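Local coordinates for protein 4'-phospho-dehydrooxetanocin synthase (Bacillus megaterium, PDB 5UL3) that catalyses the oxidative ring contraction of dAMP to an oxetane aldehyde in oxetanocin A biosynthesis, using cobalamin, a [4Fe-4S] cluster and S-adenosylmethionine, at residues F432-Y446 with I471-N485. Sequence-based numbering, arbitrary orientation.
Sequences FIGVESGSNQQLKRY and IGFIMFDQLMKGLDN. With EDO (1,2-ethanediol), chain X.
Parallel strands 432-436 and 470-473 pair at one border of the partial TIM barrel of this radical SAM enzyme, and the loops and helix 440-445 that follow them continue the contact. Gly472 bonds through its N to Ile433 O and takes Glu436 N on its own O (2.8 Å). Between the bridges Ile433-Ile471 and Glu436-Phe473 the register slips by one residue, a beta bulge, and Ile474 N then reaches Glu436 O. Lacking a side chain, Gly472 admits both the Phe432 ring, whose CZ lies 3.3 Å from Gly472 N, and the carboxylate of Glu436, an S-adenosylmethionine-binding residue. Glu436 OE1 accepts from O2 of an ethanediol probably left from crystallisation (2.6 Å), whose O1 lies unusually close to OE2; Ile474 CG1 is 3.4 Å from Glu436 OE2.

Beyond the strands, Arg445 ties the helix to the opposing loop. Its chain bends at chi3 (-64°), and the guanidinium lies 6° from the plane of the Asp477 carboxylate: NE meets OD2, and NH2 meets OD1 at 2.9 Å, both on syn lone pairs, a side-on salt bridge. NH1 and NH2 together grip Asn485 OD1, while Met480 CA and Gln442 CA lie over opposite faces. Tyr552 adds a hydrogen bond to Asp477 OD2.

Long and amide-tipped, Gln442 (CG opposite its backbone N, chi1 -170°) reaches across to the loop, its NE2 donating to Met475 O (2.9 Å) and, from above the carboxylate plane, to Asp477 OD1. Its OE1 accepts from Ser437 OG and Asn489 ND2, which fixes the amide's orientation. Tyr446 OH donates to Ile474 O (2.7 Å). Asn485 ND2 reaches Gln441 OE1. Joined through helix 452-464, the two strands form a TIM-barrel beta-alpha-beta crossover, with 470-473 outermost and Glu436 placing the S-adenosylmethionine site at the strand end.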
# COMPACT_ATOMS: atom_id res chain seq x y z
N PHE A 432 7.30 -3.45 -8.43
CA PHE A 432 6.82 -4.77 -8.02
C PHE A 432 6.00 -5.34 -9.17
O PHE A 432 5.06 -4.70 -9.62
CB PHE A 432 5.94 -4.66 -6.77
CG PHE A 432 5.36 -5.97 -6.31
CD1 PHE A 432 4.12 -6.40 -6.78
CD2 PHE A 432 6.02 -6.76 -5.39
CE1 PHE A 432 3.59 -7.62 -6.36
CE2 PHE A 432 5.50 -7.97 -4.96
CZ PHE A 432 4.28 -8.40 -5.45
N ILE A 433 6.34 -6.55 -9.63
CA ILE A 433 5.57 -7.21 -10.69
C ILE A 433 4.92 -8.44 -10.06
O ILE A 433 5.62 -9.31 -9.52
CB ILE A 433 6.43 -7.62 -11.89
CG1 ILE A 433 7.24 -6.44 -12.43
CG2 ILE A 433 5.53 -8.27 -13.00
CD1 ILE A 433 6.44 -5.46 -13.21
N GLY A 434 3.59 -8.51 -10.13
CA GLY A 434 2.87 -9.64 -9.58
C GLY A 434 2.95 -10.90 -10.43
O GLY A 434 1.94 -11.35 -10.98
N VAL A 435 4.16 -11.45 -10.56
CA VAL A 435 4.36 -12.70 -11.31
C VAL A 435 3.54 -13.84 -10.70
O VAL A 435 2.75 -14.50 -11.39
CB VAL A 435 5.86 -13.05 -11.35
CG1 VAL A 435 6.09 -14.46 -11.83
CG2 VAL A 435 6.62 -12.05 -12.23
N GLU A 436 3.76 -14.10 -9.41
CA GLU A 436 3.05 -15.04 -8.54
C GLU A 436 3.35 -16.51 -8.82
O GLU A 436 3.33 -17.33 -7.90
CB GLU A 436 1.52 -14.80 -8.58
CG GLU A 436 1.04 -13.37 -8.18
CD GLU A 436 1.80 -12.72 -7.02
OE1 GLU A 436 1.89 -11.47 -7.00
OE2 GLU A 436 2.29 -13.42 -6.12
N SER A 437 3.66 -16.87 -10.07
CA SER A 437 3.92 -18.28 -10.35
C SER A 437 4.78 -18.42 -11.59
O SER A 437 4.77 -17.56 -12.47
CB SER A 437 2.60 -19.06 -10.53
OG SER A 437 2.87 -20.41 -10.88
N GLY A 438 5.51 -19.53 -11.66
CA GLY A 438 6.18 -19.92 -12.89
C GLY A 438 5.63 -21.18 -13.52
O GLY A 438 6.28 -21.73 -14.42
N SER A 439 4.48 -21.67 -13.07
CA SER A 439 3.88 -22.90 -13.58
C SER A 439 2.59 -22.54 -14.30
O SER A 439 1.72 -21.88 -13.73
CB SER A 439 3.60 -23.86 -12.42
OG SER A 439 2.50 -24.72 -12.73
N ASN A 440 2.45 -22.98 -15.56
CA ASN A 440 1.29 -22.52 -16.32
C ASN A 440 -0.02 -22.99 -15.69
O ASN A 440 -1.00 -22.24 -15.66
CB ASN A 440 1.41 -22.97 -17.78
CG ASN A 440 2.44 -22.15 -18.53
OD1 ASN A 440 2.64 -20.97 -18.22
ND2 ASN A 440 3.11 -22.76 -19.51
N GLN A 441 -0.06 -24.22 -15.17
CA GLN A 441 -1.24 -24.70 -14.46
C GLN A 441 -1.54 -23.83 -13.24
O GLN A 441 -2.68 -23.43 -13.01
CB GLN A 441 -1.06 -26.15 -14.03
CG GLN A 441 -1.08 -27.15 -15.16
CD GLN A 441 -0.80 -28.57 -14.67
OE1 GLN A 441 -0.58 -28.80 -13.48
NE2 GLN A 441 -0.82 -29.52 -15.60
N GLN A 442 -0.51 -23.54 -12.44
CA GLN A 442 -0.73 -22.74 -11.23
C GLN A 442 -1.13 -21.32 -11.58
O GLN A 442 -2.02 -20.76 -10.93
CB GLN A 442 0.53 -22.75 -10.36
CG GLN A 442 0.33 -22.14 -8.96
CD GLN A 442 1.63 -22.15 -8.17
OE1 GLN A 442 2.68 -21.82 -8.70
NE2 GLN A 442 1.56 -22.57 -6.91
N LEU A 443 -0.53 -20.74 -12.62
CA LEU A 443 -0.96 -19.42 -13.07
C LEU A 443 -2.44 -19.40 -13.40
O LEU A 443 -3.15 -18.42 -13.13
CB LEU A 443 -0.13 -18.98 -14.28
CG LEU A 443 1.28 -18.49 -13.92
CD1 LEU A 443 2.14 -18.42 -15.16
CD2 LEU A 443 1.21 -17.12 -13.22
N LYS A 444 -2.94 -20.49 -13.99
CA LYS A 444 -4.36 -20.54 -14.31
C LYS A 444 -5.21 -20.68 -13.04
O LYS A 444 -6.28 -20.05 -12.94
CB LYS A 444 -4.63 -21.69 -15.30
CG LYS A 444 -6.01 -21.67 -15.89
CD LYS A 444 -6.15 -22.79 -16.92
CE LYS A 444 -7.54 -23.40 -16.89
NZ LYS A 444 -7.54 -24.74 -17.56
N ARG A 445 -4.77 -21.50 -12.08
CA ARG A 445 -5.48 -21.58 -10.80
C ARG A 445 -5.48 -20.23 -10.10
O ARG A 445 -6.43 -19.90 -9.38
CB ARG A 445 -4.83 -22.60 -9.86
CG ARG A 445 -5.00 -24.07 -10.24
CD ARG A 445 -4.77 -24.93 -9.01
NE ARG A 445 -3.40 -24.87 -8.46
CZ ARG A 445 -2.34 -25.43 -9.02
NH1 ARG A 445 -2.44 -26.11 -10.17
NH2 ARG A 445 -1.16 -25.33 -8.44
N TYR A 446 -4.43 -19.44 -10.30
CA TYR A 446 -4.32 -18.09 -9.75
C TYR A 446 -5.10 -17.06 -10.56
O TYR A 446 -5.18 -15.89 -10.14
CB TYR A 446 -2.83 -17.70 -9.67
CG TYR A 446 -2.04 -18.40 -8.59
CD1 TYR A 446 -2.64 -19.29 -7.70
CD2 TYR A 446 -0.68 -18.15 -8.44
CE1 TYR A 446 -1.90 -19.92 -6.71
CE2 TYR A 446 0.07 -18.78 -7.47
CZ TYR A 446 -0.54 -19.65 -6.60
OH TYR A 446 0.21 -20.25 -5.62
N ILE A 471 9.48 -9.31 -7.33
CA ILE A 471 8.30 -10.04 -7.82
C ILE A 471 7.60 -10.74 -6.65
O ILE A 471 8.25 -11.24 -5.73
CB ILE A 471 8.64 -11.05 -8.94
CG1 ILE A 471 9.49 -12.24 -8.42
CG2 ILE A 471 9.29 -10.34 -10.12
CD1 ILE A 471 9.66 -13.35 -9.45
N GLY A 472 6.27 -10.77 -6.69
CA GLY A 472 5.54 -11.67 -5.81
C GLY A 472 5.60 -13.09 -6.36
O GLY A 472 5.64 -13.32 -7.56
N PHE A 473 5.67 -14.05 -5.45
CA PHE A 473 5.74 -15.45 -5.87
C PHE A 473 5.09 -16.30 -4.79
O PHE A 473 5.53 -16.29 -3.64
CB PHE A 473 7.18 -15.90 -6.12
CG PHE A 473 7.28 -17.08 -7.06
CD1 PHE A 473 7.24 -18.38 -6.58
CD2 PHE A 473 7.39 -16.88 -8.43
CE1 PHE A 473 7.30 -19.47 -7.46
CE2 PHE A 473 7.47 -17.96 -9.31
CZ PHE A 473 7.43 -19.25 -8.82
N ILE A 474 4.03 -17.02 -5.15
CA ILE A 474 3.33 -17.85 -4.19
C ILE A 474 3.61 -19.30 -4.58
O ILE A 474 2.91 -19.85 -5.42
CB ILE A 474 1.82 -17.56 -4.18
CG1 ILE A 474 1.57 -16.05 -4.04
CG2 ILE A 474 1.16 -18.29 -3.04
CD1 ILE A 474 0.13 -15.66 -4.44
N MET A 475 4.64 -19.88 -3.97
CA MET A 475 5.13 -21.21 -4.36
C MET A 475 4.07 -22.28 -4.14
O MET A 475 3.78 -23.08 -5.04
CB MET A 475 6.40 -21.53 -3.57
CG MET A 475 6.91 -22.99 -3.72
SD MET A 475 7.49 -23.30 -5.40
CE MET A 475 9.00 -22.32 -5.42
N PHE A 476 3.47 -22.30 -2.96
CA PHE A 476 2.54 -23.35 -2.53
C PHE A 476 1.10 -22.84 -2.58
O PHE A 476 0.82 -21.72 -2.15
CB PHE A 476 2.87 -23.80 -1.11
CG PHE A 476 4.28 -24.33 -0.95
CD1 PHE A 476 4.61 -25.61 -1.38
CD2 PHE A 476 5.25 -23.56 -0.32
CE1 PHE A 476 5.89 -26.11 -1.21
CE2 PHE A 476 6.55 -24.05 -0.16
CZ PHE A 476 6.86 -25.33 -0.60
N ASP A 477 0.18 -23.66 -3.09
CA ASP A 477 -1.23 -23.34 -2.92
C ASP A 477 -2.00 -24.63 -2.67
O ASP A 477 -1.60 -25.71 -3.10
CB ASP A 477 -1.82 -22.58 -4.12
CG ASP A 477 -1.98 -23.43 -5.37
OD1 ASP A 477 -0.96 -23.88 -5.92
OD2 ASP A 477 -3.14 -23.60 -5.84
N GLN A 478 -3.12 -24.49 -1.95
CA GLN A 478 -3.76 -25.62 -1.30
C GLN A 478 -4.41 -26.58 -2.30
O GLN A 478 -4.57 -27.76 -1.99
CB GLN A 478 -4.81 -25.12 -0.30
CG GLN A 478 -4.22 -24.49 0.98
CD GLN A 478 -3.89 -23.01 0.84
OE1 GLN A 478 -3.92 -22.44 -0.25
NE2 GLN A 478 -3.58 -22.38 1.97
N LEU A 479 -4.75 -26.11 -3.50
CA LEU A 479 -5.38 -26.99 -4.47
C LEU A 479 -4.38 -27.69 -5.38
O LEU A 479 -4.80 -28.44 -6.27
CB LEU A 479 -6.39 -26.20 -5.32
CG LEU A 479 -7.51 -25.57 -4.49
CD1 LEU A 479 -8.52 -24.82 -5.34
CD2 LEU A 479 -8.20 -26.65 -3.65
N MET A 480 -3.08 -27.50 -5.16
CA MET A 480 -2.07 -28.13 -6.00
C MET A 480 -2.02 -29.63 -5.73
O MET A 480 -1.94 -30.06 -4.57
CB MET A 480 -0.69 -27.53 -5.73
CG MET A 480 0.41 -28.05 -6.67
SD MET A 480 2.06 -27.52 -6.12
CE MET A 480 1.91 -25.72 -6.29
N LYS A 481 -2.03 -30.42 -6.79
CA LYS A 481 -1.97 -31.87 -6.71
C LYS A 481 -0.66 -32.34 -7.31
O LYS A 481 -0.36 -32.03 -8.48
CB LYS A 481 -3.16 -32.50 -7.44
CG LYS A 481 -4.48 -32.30 -6.71
CD LYS A 481 -5.62 -33.09 -7.34
CE LYS A 481 -6.87 -32.99 -6.49
NZ LYS A 481 -8.02 -33.71 -7.10
N GLY A 482 0.11 -33.09 -6.53
CA GLY A 482 1.38 -33.60 -6.98
C GLY A 482 2.47 -32.55 -6.93
O GLY A 482 2.24 -31.40 -6.55
N LEU A 483 3.66 -32.94 -7.36
CA LEU A 483 4.85 -32.10 -7.28
C LEU A 483 5.19 -31.38 -8.58
O LEU A 483 6.12 -30.57 -8.59
CB LEU A 483 6.06 -32.95 -6.83
CG LEU A 483 5.96 -33.60 -5.45
CD1 LEU A 483 7.11 -34.60 -5.22
CD2 LEU A 483 5.96 -32.55 -4.35
N ASP A 484 4.46 -31.64 -9.67
CA ASP A 484 4.82 -31.10 -10.98
C ASP A 484 4.91 -29.57 -10.95
O ASP A 484 5.84 -28.99 -11.52
CB ASP A 484 3.82 -31.53 -12.05
CG ASP A 484 4.01 -32.96 -12.50
OD1 ASP A 484 4.98 -33.61 -12.05
OD2 ASP A 484 3.19 -33.43 -13.33
N ASN A 485 3.92 -28.91 -10.35
CA ASN A 485 3.93 -27.44 -10.34
C ASN A 485 5.11 -26.89 -9.54
O ASN A 485 5.64 -25.83 -9.89
CB ASN A 485 2.63 -26.88 -9.76
CG ASN A 485 1.41 -27.14 -10.64
OD1 ASN A 485 0.30 -26.85 -10.23
ND2 ASN A 485 1.62 -27.69 -11.83
C1 EDO X . 1.75 -11.79 -3.04
O1 EDO X . 2.70 -12.53 -3.83
C2 EDO X . 0.65 -11.18 -3.92
O2 EDO X . 1.19 -10.22 -4.84
O HOH W 1 -0.22 -30.53 -11.15